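Local coordinates for protein extracellular invertase (Aspergillus kawachii, PDB 5XH8) that probably cleaves beta-fructofuranosyl linkages such as that of sucrose and readily transfers the fructosyl unit to sugar acceptors, giving fructooligosaccharides such as 1-kestose, at residues D313-S317 against E520-L524; W347-D351 against L561-V565; T369-R374 against V550-Y554; V500-N504 against I515-A519. All coordinates share one frame; numbering follows the deposited sequence.

From the N terminus, the chain first lays down the three propeller segments 313-317, 347-351 and 369-374, and only then builds the C-terminal sandwich that meets them. Interactions 1, 2 and 3 each close a loop of roughly 180 to 210 residues. Interaction 1 crosses both others, whereas interaction 3 is nested inside interaction 2. Interaction 4 closes a short local loop within the sandwich, between strands 497-501 and 520-523, and lies nested inside all three long ones. Strands 550-555 and 559-564 pair in one sandwich sheet, and 341-348 and 366-385 in the propeller, so interactions 2 and 3 join the same two sheets. Asp313 links interaction 1 to both through Ser562 and Arg374.

Interaction 1: D313-S317 against E520-L524; sequences DWGFS and EAGKL. With NA (sodium ion), chain B.
The irregular segment 313-317 runs past strand 520-523 with Trp314 facing Gly522, their CA atoms 5.2 Å apart, and with Gly315 nearest Glu520. The indole of Trp314 lies against the strand's backbone: Gly522 CA sits over one face, 3.3 Å from Trp314 CD2, where the glycine has no side chain to hold the ring off. Lys523 N covers the same side of the ring, and Lys523 CG packs 3.6 Å from Trp314 CH2 before the lysine chain turns off to the carbonyl of Asn495.

Further along, the chain of Glu520 bends at chi2 (-97°) and presents its carboxylate to the backbone. Phe316 N donates to Glu520 OE1 over 2.8 Å, almost straight at 175°, on the syn lone pair. Glu520 OE2 pairs with Thr563 OG1 and also accepts from two waters, one bonded to Ser317 N and the other to Ser317 OG.

An Asx turn, Gly315 N to Asp313 OD1 at 2.8 Å, shapes the start of the loop. Gly315 O and Phe316 O then bind the sodium ion, together with a water, His287 O and Ser318 O. The loop, with its sodium in this crystal, rests on a sandwich edge strand at the GH32 propeller-sandwich interface.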
loop_
_atom_site.group_PDB
_atom_site.type_symbol
_atom_site.label_atom_id
_atom_site.label_comp_id
_atom_site.label_asym_id
_atom_site.label_seq_id
_atom_site.Cartn_x
_atom_site.Cartn_y
_atom_site.Cartn_z
ATOM N N ASP A 313 24.517 -25.121 -2.412
ATOM C CA ASP A 313 25.068 -25.544 -3.709
ATOM C C ASP A 313 26.129 -24.548 -4.140
ATOM O O ASP A 313 25.875 -23.336 -4.161
ATOM C CB ASP A 313 24.003 -25.701 -4.817
ATOM C CG ASP A 313 24.530 -26.522 -5.992
ATOM O OD1 ASP A 313 25.251 -25.946 -6.837
ATOM O OD2 ASP A 313 24.276 -27.742 -6.047
ATOM N N TRP A 314 27.311 -25.075 -4.474
ATOM C CA TRP A 314 28.463 -24.263 -4.879
ATOM C C TRP A 314 28.377 -23.756 -6.318
ATOM O O TRP A 314 29.218 -22.949 -6.728
ATOM C CB TRP A 314 29.796 -25.041 -4.668
ATOM C CG TRP A 314 30.242 -25.155 -3.244
ATOM C CD1 TRP A 314 29.898 -26.127 -2.346
ATOM C CD2 TRP A 314 31.128 -24.273 -2.558
ATOM N NE1 TRP A 314 30.500 -25.890 -1.141
ATOM C CE2 TRP A 314 31.269 -24.764 -1.244
ATOM C CE3 TRP A 314 31.821 -23.111 -2.927
ATOM C CZ2 TRP A 314 32.069 -24.134 -0.295
ATOM C CZ3 TRP A 314 32.618 -22.485 -1.990
ATOM C CH2 TRP A 314 32.730 -22.995 -0.681
ATOM N N GLY A 315 27.387 -24.209 -7.091
ATOM C CA GLY A 315 27.246 -23.758 -8.483
ATOM C C GLY A 315 27.134 -22.251 -8.618
ATOM O O GLY A 315 26.425 -21.589 -7.832
ATOM N N PHE A 316 27.870 -21.693 -9.569
ATOM C CA PHE A 316 27.777 -20.262 -9.891
ATOM C C PHE A 316 26.302 -19.886 -10.200
ATOM O O PHE A 316 25.798 -18.902 -9.658
ATOM C CB PHE A 316 28.714 -19.908 -11.058
ATOM C CG PHE A 316 28.709 -18.449 -11.437
ATOM C CD1 PHE A 316 27.716 -17.932 -12.297
ATOM C CD2 PHE A 316 29.696 -17.588 -10.967
ATOM C CE1 PHE A 316 27.707 -16.602 -12.662
ATOM C CE2 PHE A 316 29.690 -16.248 -11.324
ATOM C CZ PHE A 316 28.705 -15.760 -12.181
ATOM N N SER A 317 25.626 -20.727 -10.984
ATOM C CA SER A 317 24.251 -20.493 -11.435
ATOM C C SER A 317 23.182 -21.037 -10.473
ATOM O O SER A 317 21.990 -20.923 -10.752
ATOM C CB SER A 317 24.069 -21.082 -12.849
ATOM O OG SER A 317 24.935 -20.431 -13.785
ATOM N N GLU A 520 33.881 -24.438 -12.569
ATOM C CA GLU A 520 33.034 -24.370 -11.381
ATOM C C GLU A 520 33.859 -25.012 -10.288
ATOM O O GLU A 520 34.633 -25.945 -10.564
ATOM C CB GLU A 520 31.723 -25.148 -11.581
ATOM C CG GLU A 520 30.804 -24.598 -12.688
ATOM C CD GLU A 520 29.671 -23.670 -12.213
ATOM O OE1 GLU A 520 29.722 -23.159 -11.079
ATOM O OE2 GLU A 520 28.736 -23.418 -13.009
ATOM N N ALA A 521 33.690 -24.533 -9.062
ATOM C CA ALA A 521 34.451 -25.042 -7.924
ATOM C C ALA A 521 33.676 -24.902 -6.640
ATOM O O ALA A 521 32.938 -23.926 -6.466
ATOM C CB ALA A 521 35.770 -24.274 -7.802
ATOM N N GLY A 522 33.857 -25.869 -5.740
ATOM C CA GLY A 522 33.459 -25.727 -4.347
ATOM C C GLY A 522 34.421 -26.360 -3.343
ATOM O O GLY A 522 35.042 -27.373 -3.634
ATOM N N LYS A 523 34.528 -25.749 -2.165
ATOM C CA LYS A 523 35.381 -26.233 -1.065
ATOM C C LYS A 523 34.800 -27.474 -0.411
ATOM O O LYS A 523 33.594 -27.527 -0.117
ATOM C CB LYS A 523 35.512 -25.186 0.039
ATOM C CG LYS A 523 36.179 -23.895 -0.387
ATOM C CD LYS A 523 37.688 -24.021 -0.437
ATOM C CE LYS A 523 38.292 -24.223 0.946
ATOM N NZ LYS A 523 39.721 -23.810 0.912
ATOM N N LEU A 524 35.668 -28.461 -0.176
ATOM C CA LEU A 524 35.308 -29.650 0.580
ATOM C C LEU A 524 36.541 -30.110 1.370
ATOM O O LEU A 524 37.548 -30.443 0.766
ATOM C CB LEU A 524 34.859 -30.767 -0.357
ATOM C CG LEU A 524 34.570 -32.110 0.327
ATOM C CD1 LEU A 524 33.405 -32.011 1.310
ATOM C CD2 LEU A 524 34.312 -33.173 -0.721
HETATM NA NA NA B . 25.462 -19.622 -6.916
HETATM O O HOH W 1 26.247 -20.614 -4.857
HETATM O O HOH W 2 31.228 -22.796 -8.867
HETATM O O HOH W 3 26.296 -23.399 -11.771
HETATM O O HOH W 4 27.438 -21.345 -14.237
#

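Interaction 2: W347-D351 against L561-V565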
loop_
_atom_site.group_PDB
_atom_site.type_symbol
_atom_site.label_atom_id
_atom_site.label_comp_id
_atom_site.label_asym_id
_atom_site.label_seq_id
_atom_site.Cartn_x
_atom_site.Cartn_y
_atom_site.Cartn_z
ATOM N N TRP A 347 17.451 -23.553 -7.399
ATOM C CA TRP A 347 17.287 -23.112 -8.781
ATOM C C TRP A 347 18.639 -23.152 -9.478
ATOM O O TRP A 347 19.627 -22.697 -8.912
ATOM C CB TRP A 347 16.776 -21.668 -8.809
ATOM C CG TRP A 347 16.566 -21.003 -10.138
ATOM C CD1 TRP A 347 15.980 -21.533 -11.238
ATOM C CD2 TRP A 347 16.901 -19.651 -10.473
ATOM N NE1 TRP A 347 15.928 -20.602 -12.238
ATOM C CE2 TRP A 347 16.491 -19.436 -11.799
ATOM C CE3 TRP A 347 17.516 -18.599 -9.778
ATOM C CZ2 TRP A 347 16.666 -18.215 -12.451
ATOM C CZ3 TRP A 347 17.698 -17.388 -10.427
ATOM C CH2 TRP A 347 17.275 -17.203 -11.747
ATOM N N LEU A 348 18.656 -23.641 -10.713
ATOM C CA LEU A 348 19.821 -23.519 -11.596
ATOM C C LEU A 348 19.414 -22.630 -12.758
ATOM O O LEU A 348 18.747 -23.077 -13.707
ATOM C CB LEU A 348 20.279 -24.895 -12.095
ATOM C CG LEU A 348 21.622 -24.933 -12.869
ATOM C CD1 LEU A 348 22.759 -24.584 -11.929
ATOM C CD2 LEU A 348 21.872 -26.299 -13.533
ATOM N N SER A 349 19.778 -21.354 -12.659
ATOM C CA SER A 349 19.511 -20.409 -13.713
ATOM C C SER A 349 20.152 -20.866 -15.021
ATOM O O SER A 349 21.319 -21.289 -15.038
ATOM C CB SER A 349 20.057 -19.021 -13.361
ATOM O OG SER A 349 20.032 -18.177 -14.510
ATOM N N GLY A 350 19.392 -20.770 -16.102
ATOM C CA GLY A 350 19.836 -21.264 -17.410
ATOM C C GLY A 350 20.744 -20.317 -18.181
ATOM O O GLY A 350 21.371 -20.745 -19.149
ATOM N N ASP A 351 20.792 -19.035 -17.787
ATOM C CA ASP A 351 21.419 -18.012 -18.603
ATOM C C ASP A 351 22.254 -17.020 -17.783
ATOM O O ASP A 351 22.278 -15.821 -18.081
ATOM C CB ASP A 351 20.326 -17.287 -19.430
ATOM C CG ASP A 351 19.266 -16.632 -18.565
ATOM O OD1 ASP A 351 19.404 -16.626 -17.320
ATOM O OD2 ASP A 351 18.273 -16.148 -19.132
ATOM N N LEU A 561 27.543 -29.409 -5.755
ATOM C CA LEU A 561 28.009 -28.462 -6.764
ATOM C C LEU A 561 27.344 -28.823 -8.101
ATOM O O LEU A 561 27.518 -29.951 -8.597
ATOM C CB LEU A 561 29.516 -28.543 -6.916
ATOM C CG LEU A 561 30.188 -27.786 -8.078
ATOM C CD1 LEU A 561 29.904 -26.313 -8.052
ATOM C CD2 LEU A 561 31.692 -27.980 -8.014
ATOM N N SER A 562 26.597 -27.883 -8.680
ATOM C CA SER A 562 25.811 -28.166 -9.883
ATOM C C SER A 562 26.043 -27.140 -10.971
ATOM O O SER A 562 26.264 -25.964 -10.696
ATOM C CB SER A 562 24.324 -28.276 -9.544
ATOM O OG SER A 562 24.143 -29.042 -8.374
ATOM N N THR A 563 25.973 -27.592 -12.216
ATOM C CA THR A 563 26.309 -26.743 -13.345
ATOM C C THR A 563 25.724 -27.285 -14.635
ATOM O O THR A 563 25.060 -28.329 -14.626
ATOM C CB THR A 563 27.842 -26.565 -13.463
ATOM O OG1 THR A 563 28.148 -25.593 -14.473
ATOM C CG2 THR A 563 28.524 -27.916 -13.804
ATOM N N TRP A 564 25.956 -26.550 -15.729
ATOM C CA TRP A 564 25.531 -26.928 -17.075
ATOM C C TRP A 564 26.688 -27.584 -17.843
ATOM O O TRP A 564 27.785 -27.015 -17.920
ATOM C CB TRP A 564 25.039 -25.698 -17.849
ATOM C CG TRP A 564 23.817 -25.084 -17.257
ATOM C CD1 TRP A 564 23.753 -23.946 -16.524
ATOM C CD2 TRP A 564 22.483 -25.598 -17.331
ATOM N NE1 TRP A 564 22.450 -23.717 -16.119
ATOM C CE2 TRP A 564 21.651 -24.711 -16.615
ATOM C CE3 TRP A 564 21.905 -26.702 -17.964
ATOM C CZ2 TRP A 564 20.268 -24.915 -16.479
ATOM C CZ3 TRP A 564 20.516 -26.916 -17.823
ATOM C CH2 TRP A 564 19.718 -26.013 -17.081
ATOM N N VAL A 565 26.436 -28.771 -18.391
ATOM C CA VAL A 565 27.417 -29.474 -19.219
ATOM C C VAL A 565 26.824 -29.715 -20.605
ATOM O O VAL A 565 26.243 -30.746 -20.881
ATOM C CB VAL A 565 27.967 -30.756 -18.545
ATOM C CG1 VAL A 565 28.935 -30.369 -17.449
ATOM C CG2 VAL A 565 26.873 -31.661 -17.992
#
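Ser349 O is the polar atom that ties this contact, accepting from Trp564 NE1 at 2.9 Å. The N-H points well at the oxygen (161°), and Ser349 O lies close to the plane of the indole at its edge. On the acceptor side, however, the donor stands above the carbonyl plane, 36° out of it.

The same ring is packed on one face by Leu348. CG of this leucine is turned anti to the backbone N (chi1 -171°), which brings the branch point over to the tryptophan, and chi2 then sets CD2 over the ring. There Leu348 CD2 makes a CH-pi contact 3.8 Å from the centroid of the five-membered ring of Trp564, and its closest approach, 3.5 Å, is to Trp564 CE2. Both branches also touch the strand's carbonyls: Leu348 CD1 lies 4.0 Å from Ser562 O, and Leu348 CD2 3.9 Å from Thr563 O. Gly350 CA adds a contact of 3.8 Å with Trp564 CZ2. The indole is thus fixed both by its N-H and by the methyl above it, and all the touching residues are buried.

Ser562 turns its hydroxyl to Asp313 of the propeller, while Arg566 makes a cation-pi contact with Trp564. Here the end of propeller strand 341-348 and the turn after it meet sandwich strand 559-564, a buried part of the domain interface of the GH32 beta-propeller and beta-sandwich.

Interaction 3: T369-R374 against V550-Y554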
loop_
_atom_site.group_PDB
_atom_site.type_symbol
_atom_site.label_atom_id
_atom_site.label_comp_id
_atom_site.label_asym_id
_atom_site.label_seq_id
_atom_site.Cartn_x
_atom_site.Cartn_y
_atom_site.Cartn_z
ATOM N N THR A 369 16.359 -24.833 -14.843
ATOM C CA THR A 369 15.759 -25.986 -14.202
ATOM C C THR A 369 15.854 -25.798 -12.702
ATOM O O THR A 369 16.631 -24.957 -12.241
ATOM C CB THR A 369 16.479 -27.284 -14.616
ATOM O OG1 THR A 369 15.771 -28.420 -14.116
ATOM C CG2 THR A 369 17.905 -27.316 -14.095
ATOM N N LEU A 370 15.050 -26.563 -11.955
ATOM C CA LEU A 370 15.333 -26.777 -10.552
ATOM C C LEU A 370 16.270 -27.966 -10.466
ATOM O O LEU A 370 16.249 -28.858 -11.339
ATOM C CB LEU A 370 14.059 -27.087 -9.753
ATOM C CG LEU A 370 12.942 -26.051 -9.779
ATOM C CD1 LEU A 370 11.899 -26.352 -8.703
ATOM C CD2 LEU A 370 13.494 -24.649 -9.612
ATOM N N LEU A 371 17.079 -27.985 -9.418
ATOM C CA LEU A 371 17.891 -29.168 -9.115
ATOM C C LEU A 371 17.044 -30.260 -8.438
ATOM O O LEU A 371 15.852 -30.061 -8.127
ATOM C CB LEU A 371 19.089 -28.763 -8.269
ATOM C CG LEU A 371 19.979 -27.701 -8.934
ATOM C CD1 LEU A 371 21.183 -27.415 -8.044
ATOM C CD2 LEU A 371 20.432 -28.147 -10.315
ATOM N N LEU A 372 17.637 -31.440 -8.265
ATOM C CA LEU A 372 16.942 -32.552 -7.644
ATOM C C LEU A 372 16.482 -32.139 -6.218
ATOM O O LEU A 372 17.196 -31.417 -5.526
ATOM C CB LEU A 372 17.873 -33.770 -7.505
ATOM C CG LEU A 372 18.497 -34.365 -8.773
ATOM C CD1 LEU A 372 19.593 -35.335 -8.358
ATOM C CD2 LEU A 372 17.418 -35.002 -9.634
ATOM N N PRO A 373 15.300 -32.596 -5.788
ATOM C CA PRO A 373 14.896 -32.292 -4.419
ATOM C C PRO A 373 15.930 -32.845 -3.460
ATOM O O PRO A 373 16.404 -33.982 -3.667
ATOM C CB PRO A 373 13.567 -33.040 -4.261
ATOM C CG PRO A 373 13.566 -34.084 -5.336
ATOM C CD PRO A 373 14.336 -33.472 -6.471
ATOM N N ARG A 374 16.280 -32.068 -2.435
ATOM C CA ARG A 374 17.291 -32.476 -1.463
ATOM C C ARG A 374 16.690 -32.533 -0.045
ATOM O O ARG A 374 15.961 -31.619 0.376
ATOM C CB ARG A 374 18.472 -31.528 -1.482
ATOM C CG ARG A 374 19.260 -31.594 -2.770
ATOM C CD ARG A 374 20.311 -30.525 -2.931
ATOM N NE ARG A 374 20.919 -30.678 -4.260
ATOM C CZ ARG A 374 21.815 -29.863 -4.805
ATOM N NH1 ARG A 374 22.252 -28.787 -4.173
ATOM N NH2 ARG A 374 22.276 -30.141 -6.012
ATOM N N VAL A 550 22.387 -31.249 -17.270
ATOM C CA VAL A 550 22.419 -30.885 -15.863
ATOM C C VAL A 550 23.372 -31.809 -15.126
ATOM O O VAL A 550 23.115 -32.989 -15.042
ATOM C CB VAL A 550 21.015 -30.978 -15.223
ATOM C CG1 VAL A 550 21.081 -30.538 -13.767
ATOM C CG2 VAL A 550 20.031 -30.136 -15.998
ATOM N N LEU A 551 24.458 -31.259 -14.580
ATOM C CA LEU A 551 25.378 -32.000 -13.738
ATOM C C LEU A 551 25.199 -31.595 -12.275
ATOM O O LEU A 551 25.304 -30.419 -11.940
ATOM C CB LEU A 551 26.848 -31.742 -14.155
ATOM C CG LEU A 551 27.930 -32.311 -13.207
ATOM C CD1 LEU A 551 27.871 -33.829 -13.063
ATOM C CD2 LEU A 551 29.301 -31.874 -13.690
ATOM N N GLU A 552 24.970 -32.579 -11.420
ATOM C CA GLU A 552 25.001 -32.395 -9.980
ATOM C C GLU A 552 26.077 -33.305 -9.375
ATOM O O GLU A 552 26.075 -34.524 -9.581
ATOM C CB GLU A 552 23.631 -32.675 -9.367
ATOM C CG GLU A 552 22.547 -31.719 -9.886
ATOM C CD GLU A 552 21.215 -31.819 -9.149
ATOM O OE1 GLU A 552 21.218 -32.021 -7.918
ATOM O OE2 GLU A 552 20.151 -31.653 -9.790
ATOM N N VAL A 553 26.987 -32.687 -8.631
ATOM C CA VAL A 553 28.070 -33.369 -7.953
ATOM C C VAL A 553 27.810 -33.326 -6.444
ATOM O O VAL A 553 27.771 -32.249 -5.859
ATOM C CB VAL A 553 29.409 -32.672 -8.263
ATOM C CG1 VAL A 553 30.565 -33.406 -7.569
ATOM C CG2 VAL A 553 29.624 -32.596 -9.772
ATOM N N TYR A 554 27.622 -34.499 -5.843
ATOM C CA TYR A 554 27.496 -34.670 -4.413
ATOM C C TYR A 554 28.737 -35.356 -3.806
ATOM O O TYR A 554 29.354 -36.243 -4.448
ATOM C CB TYR A 554 26.273 -35.515 -4.092
ATOM C CG TYR A 554 24.934 -34.920 -4.531
ATOM C CD1 TYR A 554 24.463 -35.072 -5.836
ATOM C CD2 TYR A 554 24.132 -34.225 -3.625
ATOM C CE1 TYR A 554 23.239 -34.529 -6.235
ATOM C CE2 TYR A 554 22.893 -33.693 -4.000
ATOM C CZ TYR A 554 22.452 -33.832 -5.304
ATOM O OH TYR A 554 21.226 -33.301 -5.646
#
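Glu552 and Arg374 form a buried salt bridge across the interface between the GH32 propeller and sandwich, where segments 369-374 and 550-554 run roughly the same way, 19° apart end to end. Both carboxylate oxygens of Glu552 are used. Glu552 OE2 accepts from the backbone, Leu372 N, at 2.9 Å on its syn lone pair, and takes a further bond from His31 NE2 in a loop near the N terminus. Glu552 OE1 faces Arg374 NH2, also at 2.9 Å. It lies near the guanidinium plane, but the nitrogen approaches from above the carboxylate, 50° out of its plane, so this is a single skewed bond instead of a flat two-pronged pair.

Arg374 reaches this point fully extended from CG to NE, and its other nitrogens have partners too. NE donates to Tyr554 OH at 3.0 Å, the two flat groups standing steeply to each other with planes 77° apart. NH1 forms a salt bridge with Asp313 OD2, and NH2 bonds Ser562 OG as well. With two carboxylates close by, the guanidinium charge is probably well compensated in this buried setting. Tyr554 OH in turn makes a weak bond to Glu552 OE1, closing a small polar ring.

Apolar groups flank it. Leu371 CD2 lies 4.2 Å from Val550 CG1, and Leu372 CD1 lies 4.3 Å from Tyr554 CE1. At the far end, methyl meets methyl: Thr369 CG2 is 4.0 Å from Val550 CG2.

Interaction 4: V500-N504 against I515-A519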
loop_
_atom_site.group_PDB
_atom_site.type_symbol
_atom_site.label_atom_id
_atom_site.label_comp_id
_atom_site.label_asym_id
_atom_site.label_seq_id
_atom_site.Cartn_x
_atom_site.Cartn_y
_atom_site.Cartn_z
ATOM N N VAL A 500 34.962 -28.564 -11.519
ATOM C CA VAL A 500 34.439 -29.025 -12.790
ATOM C C VAL A 500 35.142 -28.171 -13.846
ATOM O O VAL A 500 34.910 -26.956 -13.950
ATOM C CB VAL A 500 32.902 -28.902 -12.898
ATOM C CG1 VAL A 500 32.416 -29.542 -14.190
ATOM C CG2 VAL A 500 32.210 -29.565 -11.709
ATOM N N ASP A 501 36.040 -28.805 -14.592
ATOM C CA ASP A 501 36.682 -28.164 -15.756
ATOM C C ASP A 501 35.777 -28.320 -16.988
ATOM O O ASP A 501 35.530 -29.437 -17.471
ATOM C CB ASP A 501 38.037 -28.814 -16.009
ATOM C CG ASP A 501 38.798 -28.197 -17.180
ATOM O OD1 ASP A 501 38.285 -27.336 -17.948
ATOM O OD2 ASP A 501 39.953 -28.623 -17.330
ATOM N N ARG A 502 35.312 -27.186 -17.503
ATOM C CA ARG A 502 34.412 -27.149 -18.652
ATOM C C ARG A 502 35.048 -26.550 -19.915
ATOM O O ARG A 502 34.356 -26.345 -20.935
ATOM C CB ARG A 502 33.119 -26.384 -18.270
ATOM C CG ARG A 502 32.271 -27.116 -17.237
ATOM C CD ARG A 502 30.896 -26.485 -17.051
ATOM N NE ARG A 502 31.022 -25.075 -16.682
ATOM C CZ ARG A 502 30.075 -24.144 -16.796
ATOM N NH1 ARG A 502 28.853 -24.436 -17.234
ATOM N NH2 ARG A 502 30.364 -22.900 -16.430
ATOM N N SER A 503 36.358 -26.299 -19.882
ATOM C CA SER A 503 37.035 -25.720 -21.043
ATOM C C SER A 503 36.822 -26.518 -22.342
ATOM O O SER A 503 36.741 -25.924 -23.392
ATOM C CB SER A 503 38.534 -25.546 -20.772
ATOM O OG SER A 503 39.132 -26.793 -20.471
ATOM N N ASN A 504 36.671 -27.839 -22.264
ATOM C CA ASN A 504 36.475 -28.693 -23.448
ATOM C C ASN A 504 35.088 -29.345 -23.549
ATOM O O ASN A 504 34.875 -30.188 -24.433
ATOM C CB ASN A 504 37.568 -29.791 -23.434
ATOM C CG ASN A 504 37.761 -30.481 -24.788
ATOM O OD1 ASN A 504 37.813 -31.720 -24.873
ATOM N ND2 ASN A 504 37.886 -29.693 -25.838
ATOM N N ILE A 515 27.545 -19.549 -24.287
ATOM C CA ILE A 515 27.649 -20.904 -23.762
ATOM C C ILE A 515 28.877 -20.924 -22.872
ATOM O O ILE A 515 30.010 -21.111 -23.328
ATOM C CB ILE A 515 27.673 -21.975 -24.869
ATOM C CG1 ILE A 515 26.423 -21.798 -25.749
ATOM C CG2 ILE A 515 27.724 -23.377 -24.251
ATOM C CD1 ILE A 515 26.147 -22.901 -26.731
ATOM N N ASP A 516 28.621 -20.682 -21.590
ATOM C CA ASP A 516 29.653 -20.561 -20.564
ATOM C C ASP A 516 30.547 -21.815 -20.523
ATOM O O ASP A 516 30.041 -22.942 -20.541
ATOM C CB ASP A 516 28.965 -20.342 -19.198
ATOM C CG ASP A 516 29.929 -19.994 -18.079
ATOM O OD1 ASP A 516 31.060 -19.561 -18.376
ATOM O OD2 ASP A 516 29.533 -20.149 -16.884
ATOM N N SER A 517 31.866 -21.602 -20.476
ATOM C CA SER A 517 32.844 -22.691 -20.291
ATOM C C SER A 517 33.777 -22.486 -19.082
ATOM O O SER A 517 34.732 -23.241 -18.908
ATOM C CB SER A 517 33.656 -22.863 -21.568
ATOM O OG SER A 517 34.385 -21.674 -21.834
ATOM N N SER A 518 33.468 -21.497 -18.237
ATOM C CA SER A 518 34.131 -21.265 -16.953
ATOM C C SER A 518 34.173 -22.490 -16.097
ATOM O O SER A 518 33.250 -23.311 -16.120
ATOM C CB SER A 518 33.336 -20.265 -16.099
ATOM O OG SER A 518 33.191 -19.055 -16.757
ATOM N N ALA A 519 35.197 -22.540 -15.259
ATOM C CA ALA A 519 35.359 -23.603 -14.302
ATOM C C ALA A 519 34.354 -23.360 -13.184
ATOM O O ALA A 519 33.982 -22.225 -12.931
ATOM C CB ALA A 519 36.801 -23.630 -13.768
HETATM O O HOH W 5 27.085 -22.142 -16.879
HETATM O O HOH W 6 36.314 -24.815 -17.280
#
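The guanidinium of Arg502 carries Asp516 O over one face, 3.7 Å above the plane and toward its rim, and has Ser518 O and a water at its edge. NE and NH2 both donate to Ser518 O, each at 2.9 Å, so one carbonyl oxygen is gripped side-on by two nitrogens; NE comes nearly in line with the C=O bond. A bend at chi3 (-57°) swings the group round to that carbonyl.

The carboxylate of Asp516 meets NH2 with its plane nearly perpendicular to the guanidinium, 86° apart. Arg502 NH2 and Asp516 OD2, 2.9 Å apart, form a salt bridge whose hydrogen bond is weak, and the edge water supports it by bridging Arg502 NH1 to OD2. NH1 also reaches Trp564 O, tying the loop to strand 559-564.

Asp516 OD1 accepts from Ser518 OG at 2.7 Å and from Ser518 N at 3.1 Å; the backbone bond makes an Asx turn that probably helps to place the Ser518 carbonyl for the arginine. Asp501 OD1 binds Ser503 N in a second Asx turn. The bonds of Arg502, with another water joining its N to Ser517 O, close the base of the excursion between antiparallel strands 497-501 and 520-523 of the C-terminal beta-sandwich.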